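Putative NADH-depentdent flavin oxidoreductase (Cupriavidus metallidurans, PDB 5OCS) is an FMN-dependent ene-reductase of the Old Yellow Enzyme family that probably draws reducing equivalents from NADPH. Local coordinates at residues I54-P62 with T69-A77; R90-L101 with A163-E173. All blocks are in the same frame, centred on the assembly; numbering follows the deposited sequence.

How the contacts relate
Both contacts belong to the first half of the eight-stranded parallel barrel, and their centres lie about 13 Å apart. Contact 1 (54-62 with 69-77) comes first along the chain and closes before contact 2 (90-101 with 163-173) opens. Helix 76-92 links them: it begins in contact 1 and ends in contact 2. Strands 52-59 and 96-102 are neighbours in the barrel, and the contacts touch there through backbone pairs such as Ile55 N to Thr98 O, probably hydrogen-bonded. Ala57 and Gln100, both FMN-binding residues, sit side by side on these strands, so both contacts lie on strands that also carry part of the flavin site.

Contact 1: I54-P62 with T69-A77; sequences IIEATAVSP and TDLGLYNDA
Leu71 reaches Ile55, Glu56 and Thr58 of strand 52-59 because a chi1 of -166° swings its CG to the far side from its own N; Tyr74 instead has CG between its N and carbonyl carbon (chi1 53°), which lays the ring against Ser61 and Pro62. Leu71 CD2 lies 3.5 Å from Thr58 OG1 and also meets Ile55 CG2, while its CB packs on the carboxylate carbon of Glu56, the two side chains crossing at about a right angle. Thr58 itself splits its branches: OG1 turns back to donate to Glu56 O at 2.8 Å, and CG2 presses on Leu73 CB at 3.5 Å. Pro62 CD stands 3.7 Å from the centroid of the Tyr74 ring and nearly on the ring normal, a CH-pi contact. Ala59 O comes in at the edge of the same ring.

Between these two groups Ala59 and Gly72 form a single beta bridge, with Ala59 N giving a nearly straight bond to Leu71 O (2.9 Å) and Ala59 O taking Leu73 N (3.1 Å). This ties the C-terminal end of a barrel strand to the loop that leads into helix 76-92, within one beta-alpha-beta unit of the TIM barrel, right beside the FMN-binding residue Ala57. Leu71 N donates to a water that lies within hydrogen-bonding distance of Ala57 O and of Glu56 OE1, which accepts from the backbone N of Gln26, and the water can serve either. Another water donates to both Ala57 O and Asp70 OD2, the latter at 2.7 Å.

Contact 2: R90-L101 with A163-E173; sequences RNHSPIAVTIQL and AAKRAARLGIE
Glu173 meets strand 96-101 from its CB onward: CB lies 3.3 Å from Val97 O, the same carbonyl that accepts the backbone N of Glu173 at 2.8 Å. Next, CG passes beside Arg90 NH2 and the chain runs on extended to the carboxylate. There OE1 takes three N-H groups, from Val97 N in an almost straight bond (2.8 Å, 176°) and from both NH1 and NH2 of Arg90, a salt bridge in which the two end nitrogens hold one oxygen. All three donors stand well out of the carboxylate plane, whereas OE1 lies in the plane of the guanidinium, and such a concentration of donors probably favours the charged glutamate. A water lies between OE2 and Ile95 O, close enough to donate to either. A bend at chi2 (-47°) turns the arginine chain toward Glu173, and a water that accepts from NE and donates to Leu170 O helps steady it.

The grip falls where helix 150-169 ends in a Schellman motif at Gly171 and the chain turns toward the next barrel strand, 175-179. Segments 163-169 and 96-101 run almost antiparallel (166°), their axes 10.1 Å apart at closest, the usual layering of a TIM barrel. Apolar groups fill the interface: Ile99 CG2 meets Ile172 CG2 (3.7 Å) and Ala167 CB, and Leu101 spreads its two methyls over Ala163 and Ala164, with CD2 4.0 Å from Ala163 CB.

Contact 1: I54-P62 with T69-A77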
loop_
_atom_site.group_PDB
_atom_site.type_symbol
_atom_site.label_atom_id
_atom_site.label_comp_id
_atom_site.label_asym_id
_atom_site.label_seq_id
_atom_site.Cartn_x
_atom_site.Cartn_y
_atom_site.Cartn_z
ATOM N N ILE D 54 -3.708 -13.363 -6.157
ATOM C CA ILE D 54 -4.116 -13.713 -7.496
ATOM C C ILE D 54 -4.262 -12.415 -8.249
ATOM O O ILE D 54 -5.159 -11.632 -7.907
ATOM C CB ILE D 54 -5.475 -14.452 -7.535
ATOM C CG1 ILE D 54 -5.478 -15.619 -6.548
ATOM C CG2 ILE D 54 -5.743 -14.956 -8.952
ATOM C CD1 ILE D 54 -6.799 -16.375 -6.435
ATOM N N ILE D 55 -3.387 -12.208 -9.243
ATOM C CA ILE D 55 -3.408 -11.028 -10.068
ATOM C C ILE D 55 -4.723 -11.001 -10.867
ATOM O O ILE D 55 -5.232 -12.065 -11.255
ATOM C CB ILE D 55 -2.156 -10.956 -10.984
ATOM C CG1 ILE D 55 -0.891 -10.657 -10.155
ATOM C CG2 ILE D 55 -2.277 -9.871 -12.058
ATOM C CD1 ILE D 55 0.407 -11.020 -10.841
ATOM N N GLU D 56 -5.231 -9.791 -11.104
ATOM C CA GLU D 56 -6.467 -9.554 -11.807
ATOM C C GLU D 56 -6.569 -10.275 -13.155
ATOM O O GLU D 56 -5.570 -10.642 -13.774
ATOM C CB GLU D 56 -6.640 -8.063 -12.099
ATOM C CG GLU D 56 -5.666 -7.500 -13.110
ATOM C CD GLU D 56 -5.671 -5.977 -13.126
ATOM O OE1 GLU D 56 -6.562 -5.378 -13.779
ATOM O OE2 GLU D 56 -4.780 -5.392 -12.480
ATOM N N ALA D 57 -7.793 -10.360 -13.634
ATOM C CA ALA D 57 -8.080 -10.891 -14.961
ATOM C C ALA D 57 -7.142 -10.323 -16.009
ATOM O O ALA D 57 -7.140 -9.096 -16.312
ATOM C CB ALA D 57 -9.540 -10.602 -15.350
ATOM N N THR D 58 -6.318 -11.203 -16.561
ATOM C CA THR D 58 -5.317 -10.825 -17.497
ATOM C C THR D 58 -5.665 -11.395 -18.872
ATOM O O THR D 58 -5.725 -12.612 -19.049
ATOM C CB THR D 58 -3.959 -11.332 -16.997
ATOM O OG1 THR D 58 -3.652 -10.632 -15.777
ATOM C CG2 THR D 58 -2.853 -11.058 -18.020
ATOM N N ALA D 59 -5.920 -10.492 -19.815
ATOM C CA ALA D 59 -6.423 -10.844 -21.143
ATOM C C ALA D 59 -5.400 -11.649 -21.924
ATOM O O ALA D 59 -4.215 -11.291 -21.993
ATOM C CB ALA D 59 -6.810 -9.582 -21.907
ATOM N N VAL D 60 -5.868 -12.746 -22.519
ATOM C CA VAL D 60 -5.058 -13.565 -23.395
ATOM C C VAL D 60 -4.892 -12.980 -24.817
ATOM O O VAL D 60 -4.064 -13.475 -25.579
ATOM C CB VAL D 60 -5.549 -15.054 -23.417
ATOM C CG1 VAL D 60 -5.564 -15.628 -21.995
ATOM C CG2 VAL D 60 -6.939 -15.180 -24.069
ATOM N N SER D 61 -5.643 -11.942 -25.147
ATOM C CA SER D 61 -5.560 -11.284 -26.455
ATOM C C SER D 61 -6.199 -9.954 -26.269
ATOM O O SER D 61 -6.990 -9.768 -25.349
ATOM C CB SER D 61 -6.318 -12.105 -27.519
ATOM O OG SER D 61 -7.703 -12.228 -27.227
ATOM N N PRO D 62 -5.912 -9.021 -27.161
ATOM C CA PRO D 62 -6.565 -7.717 -27.016
ATOM C C PRO D 62 -8.084 -7.810 -27.072
ATOM O O PRO D 62 -8.754 -7.133 -26.320
ATOM C CB PRO D 62 -6.092 -6.937 -28.259
ATOM C CG PRO D 62 -5.036 -7.740 -28.903
ATOM C CD PRO D 62 -4.910 -9.071 -28.242
ATOM N N THR D 69 -8.648 -0.749 -20.901
ATOM C CA THR D 69 -7.568 -0.607 -19.930
ATOM C C THR D 69 -7.365 -1.859 -19.059
ATOM O O THR D 69 -6.706 -1.775 -18.029
ATOM C CB THR D 69 -7.753 0.649 -19.091
ATOM O OG1 THR D 69 -9.043 0.692 -18.513
ATOM C CG2 THR D 69 -7.581 1.907 -19.925
ATOM N N ASP D 70 -7.864 -3.018 -19.504
ATOM C CA ASP D 70 -7.488 -4.244 -18.855
ATOM C C ASP D 70 -6.008 -4.591 -18.976
ATOM O O ASP D 70 -5.363 -4.348 -20.020
ATOM C CB ASP D 70 -8.242 -5.423 -19.448
ATOM C CG ASP D 70 -9.656 -5.539 -18.923
ATOM O OD1 ASP D 70 -10.264 -4.535 -18.469
ATOM O OD2 ASP D 70 -10.129 -6.722 -18.949
ATOM N N LEU D 71 -5.522 -5.256 -17.938
ATOM C CA LEU D 71 -4.216 -5.900 -17.924
ATOM C C LEU D 71 -4.207 -7.033 -18.963
ATOM O O LEU D 71 -5.223 -7.712 -19.143
ATOM C CB LEU D 71 -3.878 -6.435 -16.520
ATOM C CG LEU D 71 -2.404 -6.803 -16.353
ATOM C CD1 LEU D 71 -1.481 -5.585 -16.469
ATOM C CD2 LEU D 71 -2.235 -7.540 -15.035
ATOM N N GLY D 72 -3.106 -7.148 -19.689
ATOM C CA GLY D 72 -2.936 -8.168 -20.695
ATOM C C GLY D 72 -1.609 -8.888 -20.562
ATOM O O GLY D 72 -0.673 -8.396 -19.924
ATOM N N LEU D 73 -1.535 -10.063 -21.157
ATOM C CA LEU D 73 -0.275 -10.776 -21.299
ATOM C C LEU D 73 -0.179 -11.427 -22.665
ATOM O O LEU D 73 -0.078 -12.672 -22.789
ATOM C CB LEU D 73 -0.145 -11.789 -20.171
ATOM C CG LEU D 73 1.245 -12.357 -19.960
ATOM C CD1 LEU D 73 2.305 -11.254 -19.851
ATOM C CD2 LEU D 73 1.247 -13.271 -18.745
ATOM N N TYR D 74 -0.258 -10.580 -23.679
ATOM C CA TYR D 74 -0.448 -11.045 -25.044
ATOM C C TYR D 74 0.628 -10.572 -26.007
ATOM O O TYR D 74 0.546 -10.819 -27.225
ATOM C CB TYR D 74 -1.891 -10.756 -25.530
ATOM C CG TYR D 74 -2.395 -9.316 -25.393
ATOM C CD1 TYR D 74 -1.849 -8.270 -26.139
ATOM C CD2 TYR D 74 -3.439 -9.001 -24.535
ATOM C CE1 TYR D 74 -2.333 -6.957 -26.026
ATOM C CE2 TYR D 74 -3.952 -7.701 -24.424
ATOM C CZ TYR D 74 -3.401 -6.677 -25.171
ATOM O OH TYR D 74 -3.895 -5.401 -25.034
ATOM N N ASN D 75 1.678 -9.950 -25.463
ATOM C CA ASN D 75 2.825 -9.551 -26.269
ATOM C C ASN D 75 4.023 -9.323 -25.369
ATOM O O ASN D 75 3.883 -9.292 -24.141
ATOM C CB ASN D 75 2.508 -8.338 -27.142
ATOM C CG ASN D 75 2.241 -7.087 -26.369
ATOM O OD1 ASN D 75 2.838 -6.837 -25.340
ATOM N ND2 ASN D 75 1.340 -6.259 -26.886
ATOM N N ASP D 76 5.188 -9.138 -25.958
ATOM C CA ASP D 76 6.406 -8.936 -25.180
ATOM C C ASP D 76 6.344 -7.711 -24.251
ATOM O O ASP D 76 6.885 -7.746 -23.140
ATOM C CB ASP D 76 7.611 -8.758 -26.136
ATOM C CG ASP D 76 8.026 -10.042 -26.811
ATOM O OD1 ASP D 76 7.463 -11.121 -26.574
ATOM O OD2 ASP D 76 8.940 -9.970 -27.638
ATOM N N ALA D 77 5.725 -6.619 -24.696
ATOM C CA ALA D 77 5.673 -5.401 -23.892
ATOM C C ALA D 77 4.852 -5.681 -22.648
ATOM O O ALA D 77 5.222 -5.296 -21.548
ATOM C CB ALA D 77 5.068 -4.266 -24.671
HETATM O O HOH W 1 -7.393 -6.315 -16.045
HETATM O O HOH W 2 -5.578 -3.214 -15.169
HETATM O O HOH W 3 -9.235 -4.283 -15.699
HETATM O O HOH W 4 -8.578 -8.918 -18.894
#

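Contact 2: R90-L101 with A163-E173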
loop_
_atom_site.group_PDB
_atom_site.type_symbol
_atom_site.label_atom_id
_atom_site.label_comp_id
_atom_site.label_asym_id
_atom_site.label_seq_id
_atom_site.Cartn_x
_atom_site.Cartn_y
_atom_site.Cartn_z
ATOM N N ARG D 90 9.004 -9.471 -5.640
ATOM C CA ARG D 90 9.995 -10.436 -5.192
ATOM C C ARG D 90 11.117 -9.898 -4.302
ATOM O O ARG D 90 11.629 -10.620 -3.424
ATOM C CB ARG D 90 10.602 -11.204 -6.370
ATOM C CG ARG D 90 9.630 -11.930 -7.292
ATOM C CD ARG D 90 8.575 -12.760 -6.615
ATOM N NE ARG D 90 7.843 -13.603 -7.597
ATOM C CZ ARG D 90 6.951 -14.528 -7.230
ATOM N NH1 ARG D 90 6.608 -14.668 -5.947
ATOM N NH2 ARG D 90 6.385 -15.303 -8.148
ATOM N N ASN D 91 11.446 -8.638 -4.478
ATOM C CA ASN D 91 12.422 -7.982 -3.607
ATOM C C ASN D 91 11.954 -7.819 -2.197
ATOM O O ASN D 91 12.791 -7.700 -1.320
ATOM C CB ASN D 91 12.797 -6.597 -4.201
ATOM C CG ASN D 91 13.874 -6.695 -5.241
ATOM O OD1 ASN D 91 14.692 -7.609 -5.212
ATOM N ND2 ASN D 91 13.921 -5.715 -6.132
ATOM N N HIS D 92 10.636 -7.877 -1.961
ATOM C CA HIS D 92 10.067 -7.452 -0.671
ATOM C C HIS D 92 9.131 -8.425 0.022
ATOM O O HIS D 92 8.942 -8.291 1.218
ATOM C CB HIS D 92 9.371 -6.107 -0.849
ATOM C CG HIS D 92 10.321 -5.039 -1.233
ATOM N ND1 HIS D 92 11.305 -4.613 -0.370
ATOM C CD2 HIS D 92 10.508 -4.375 -2.390
ATOM C CE1 HIS D 92 12.052 -3.718 -0.991
ATOM N NE2 HIS D 92 11.582 -3.555 -2.217
ATOM N N SER D 93 8.590 -9.400 -0.696
ATOM C CA SER D 93 7.533 -10.244 -0.152
ATOM C C SER D 93 7.762 -11.732 -0.330
ATOM O O SER D 93 8.258 -12.164 -1.354
ATOM C CB SER D 93 6.214 -9.879 -0.798
ATOM O OG SER D 93 5.192 -10.806 -0.451
ATOM N N PRO D 94 7.313 -12.546 0.639
ATOM C CA PRO D 94 7.351 -14.007 0.451
ATOM C C PRO D 94 6.043 -14.587 -0.123
ATOM O O PRO D 94 5.962 -15.775 -0.299
ATOM C CB PRO D 94 7.493 -14.523 1.887
ATOM C CG PRO D 94 6.728 -13.548 2.676
ATOM C CD PRO D 94 6.856 -12.193 2.001
ATOM N N ILE D 95 5.060 -13.757 -0.436
ATOM C CA ILE D 95 3.763 -14.236 -0.857
ATOM C C ILE D 95 3.835 -15.062 -2.144
ATOM O O ILE D 95 4.715 -14.886 -2.994
ATOM C CB ILE D 95 2.767 -13.049 -1.036
ATOM C CG1 ILE D 95 1.315 -13.524 -0.896
ATOM C CG2 ILE D 95 3.034 -12.312 -2.358
ATOM C CD1 ILE D 95 0.316 -12.413 -0.724
ATOM N N ALA D 96 2.899 -15.979 -2.289
ATOM C CA ALA D 96 2.749 -16.728 -3.531
ATOM C C ALA D 96 1.982 -15.876 -4.512
ATOM O O ALA D 96 0.952 -15.333 -4.156
ATOM C CB ALA D 96 1.949 -18.018 -3.271
ATOM N N VAL D 97 2.537 -15.726 -5.694
ATOM C CA VAL D 97 1.977 -14.862 -6.726
ATOM C C VAL D 97 1.461 -15.731 -7.843
ATOM O O VAL D 97 2.221 -16.451 -8.447
ATOM C CB VAL D 97 2.989 -13.819 -7.202
ATOM C CG1 VAL D 97 2.368 -12.941 -8.250
ATOM C CG2 VAL D 97 3.426 -12.971 -6.022
ATOM N N THR D 98 0.167 -15.598 -8.146
ATOM C CA THR D 98 -0.503 -16.346 -9.207
ATOM C C THR D 98 -1.272 -15.358 -10.072
ATOM O O THR D 98 -1.397 -14.170 -9.728
ATOM C CB THR D 98 -1.458 -17.405 -8.617
ATOM O OG1 THR D 98 -2.491 -16.783 -7.825
ATOM C CG2 THR D 98 -0.621 -18.368 -7.710
ATOM N N ILE D 99 -1.846 -15.829 -11.167
ATOM C CA ILE D 99 -2.494 -14.928 -12.105
ATOM C C ILE D 99 -3.761 -15.557 -12.674
ATOM O O ILE D 99 -3.809 -16.752 -12.936
ATOM C CB ILE D 99 -1.538 -14.508 -13.244
ATOM C CG1 ILE D 99 -2.099 -13.323 -14.037
ATOM C CG2 ILE D 99 -1.131 -15.704 -14.158
ATOM C CD1 ILE D 99 -1.025 -12.616 -14.827
ATOM N N GLN D 100 -4.784 -14.743 -12.852
ATOM C CA GLN D 100 -6.046 -15.164 -13.501
ATOM C C GLN D 100 -5.971 -14.849 -14.982
ATOM O O GLN D 100 -5.823 -13.683 -15.376
ATOM C CB GLN D 100 -7.230 -14.454 -12.851
ATOM C CG GLN D 100 -8.561 -14.939 -13.359
ATOM C CD GLN D 100 -9.681 -14.091 -12.861
ATOM O OE1 GLN D 100 -9.816 -12.928 -13.262
ATOM N NE2 GLN D 100 -10.530 -14.671 -12.026
ATOM N N LEU D 101 -5.953 -15.886 -15.824
ATOM C CA LEU D 101 -5.964 -15.676 -17.252
ATOM C C LEU D 101 -7.424 -15.671 -17.713
ATOM O O LEU D 101 -8.228 -16.519 -17.283
ATOM C CB LEU D 101 -5.173 -16.771 -17.938
ATOM C CG LEU D 101 -3.670 -16.793 -17.746
ATOM C CD1 LEU D 101 -3.097 -17.919 -18.604
ATOM C CD2 LEU D 101 -2.998 -15.455 -18.083
ATOM N N ALA D 163 -0.113 -17.158 -23.294
ATOM C CA ALA D 163 -0.123 -16.351 -22.054
ATOM C C ALA D 163 0.345 -17.173 -20.855
ATOM O O ALA D 163 1.062 -16.652 -20.003
ATOM C CB ALA D 163 -1.509 -15.764 -21.807
ATOM N N ALA D 164 -0.013 -18.434 -20.787
ATOM C CA ALA D 164 0.457 -19.303 -19.730
ATOM C C ALA D 164 1.992 -19.486 -19.759
ATOM O O ALA D 164 2.614 -19.486 -18.719
ATOM C CB ALA D 164 -0.211 -20.643 -19.839
ATOM N N LYS D 165 2.568 -19.577 -20.958
ATOM C CA LYS D 165 4.021 -19.672 -21.096
ATOM C C LYS D 165 4.707 -18.381 -20.683
ATOM O O LYS D 165 5.780 -18.422 -20.065
ATOM C CB LYS D 165 4.404 -20.066 -22.518
ATOM C CG LYS D 165 4.015 -21.500 -22.848
ATOM C CD LYS D 165 4.311 -21.785 -24.305
ATOM C CE LYS D 165 3.958 -23.194 -24.743
ATOM N NZ LYS D 165 4.214 -23.337 -26.215
ATOM N N ARG D 166 4.105 -17.237 -21.019
ATOM C CA ARG D 166 4.656 -15.951 -20.574
ATOM C C ARG D 166 4.625 -15.844 -19.064
ATOM O O ARG D 166 5.612 -15.409 -18.442
ATOM C CB ARG D 166 3.950 -14.767 -21.204
ATOM C CG ARG D 166 4.096 -14.668 -22.702
ATOM C CD ARG D 166 3.466 -13.387 -23.155
ATOM N NE ARG D 166 3.426 -13.232 -24.614
ATOM C CZ ARG D 166 4.419 -12.759 -25.353
ATOM N NH1 ARG D 166 5.563 -12.379 -24.796
ATOM N NH2 ARG D 166 4.273 -12.658 -26.681
ATOM N N ALA D 167 3.511 -16.284 -18.470
ATOM C CA ALA D 167 3.374 -16.267 -17.013
ATOM C C ALA D 167 4.446 -17.159 -16.369
ATOM O O ALA D 167 5.062 -16.760 -15.374
ATOM C CB ALA D 167 1.969 -16.667 -16.591
ATOM N N ALA D 168 4.678 -18.331 -16.927
ATOM C CA ALA D 168 5.707 -19.240 -16.401
ATOM C C ALA D 168 7.094 -18.569 -16.462
ATOM O O ALA D 168 7.867 -18.632 -15.503
ATOM C CB ALA D 168 5.700 -20.564 -17.159
ATOM N N ARG D 169 7.387 -17.929 -17.587
ATOM C CA ARG D 169 8.687 -17.242 -17.789
ATOM C C ARG D 169 8.892 -16.054 -16.833
ATOM O O ARG D 169 10.001 -15.767 -16.415
ATOM C CB ARG D 169 8.765 -16.731 -19.215
ATOM C CG ARG D 169 10.117 -16.185 -19.617
ATOM C CD ARG D 169 10.322 -16.259 -21.115
ATOM N NE ARG D 169 9.288 -15.542 -21.839
ATOM C CZ ARG D 169 8.962 -15.727 -23.117
ATOM N NH1 ARG D 169 9.612 -16.597 -23.872
ATOM N NH2 ARG D 169 8.011 -15.005 -23.664
ATOM N N LEU D 170 7.793 -15.434 -16.432
ATOM C CA LEU D 170 7.815 -14.385 -15.415
ATOM C C LEU D 170 7.996 -14.910 -14.009
ATOM O O LEU D 170 8.147 -14.121 -13.073
ATOM C CB LEU D 170 6.502 -13.564 -15.505
ATOM C CG LEU D 170 6.346 -12.641 -16.714
ATOM C CD1 LEU D 170 5.008 -11.892 -16.736
ATOM C CD2 LEU D 170 7.445 -11.617 -16.745
ATOM N N GLY D 171 7.957 -16.227 -13.827
ATOM C CA GLY D 171 8.079 -16.791 -12.511
ATOM C C GLY D 171 6.760 -16.729 -11.749
ATOM O O GLY D 171 6.743 -16.967 -10.544
ATOM N N ILE D 172 5.626 -16.518 -12.432
ATOM C CA ILE D 172 4.321 -16.612 -11.745
ATOM C C ILE D 172 4.130 -18.085 -11.326
ATOM O O ILE D 172 4.499 -19.012 -12.069
ATOM C CB ILE D 172 3.220 -16.079 -12.652
ATOM C CG1 ILE D 172 3.461 -14.601 -12.897
ATOM C CG2 ILE D 172 1.866 -16.305 -12.047
ATOM C CD1 ILE D 172 2.536 -13.912 -13.855
ATOM N N GLU D 173 3.540 -18.287 -10.157
ATOM C CA GLU D 173 3.585 -19.580 -9.472
ATOM C C GLU D 173 2.346 -20.434 -9.668
ATOM O O GLU D 173 2.300 -21.585 -9.210
ATOM C CB GLU D 173 3.823 -19.338 -8.009
ATOM C CG GLU D 173 5.240 -18.832 -7.750
ATOM C CD GLU D 173 5.398 -18.173 -6.397
ATOM O OE1 GLU D 173 4.974 -17.017 -6.247
ATOM O OE2 GLU D 173 5.876 -18.866 -5.455
HETATM O O HOH W 5 8.722 -13.976 -10.271
HETATM O O HOH W 6 6.639 -16.976 -3.500
#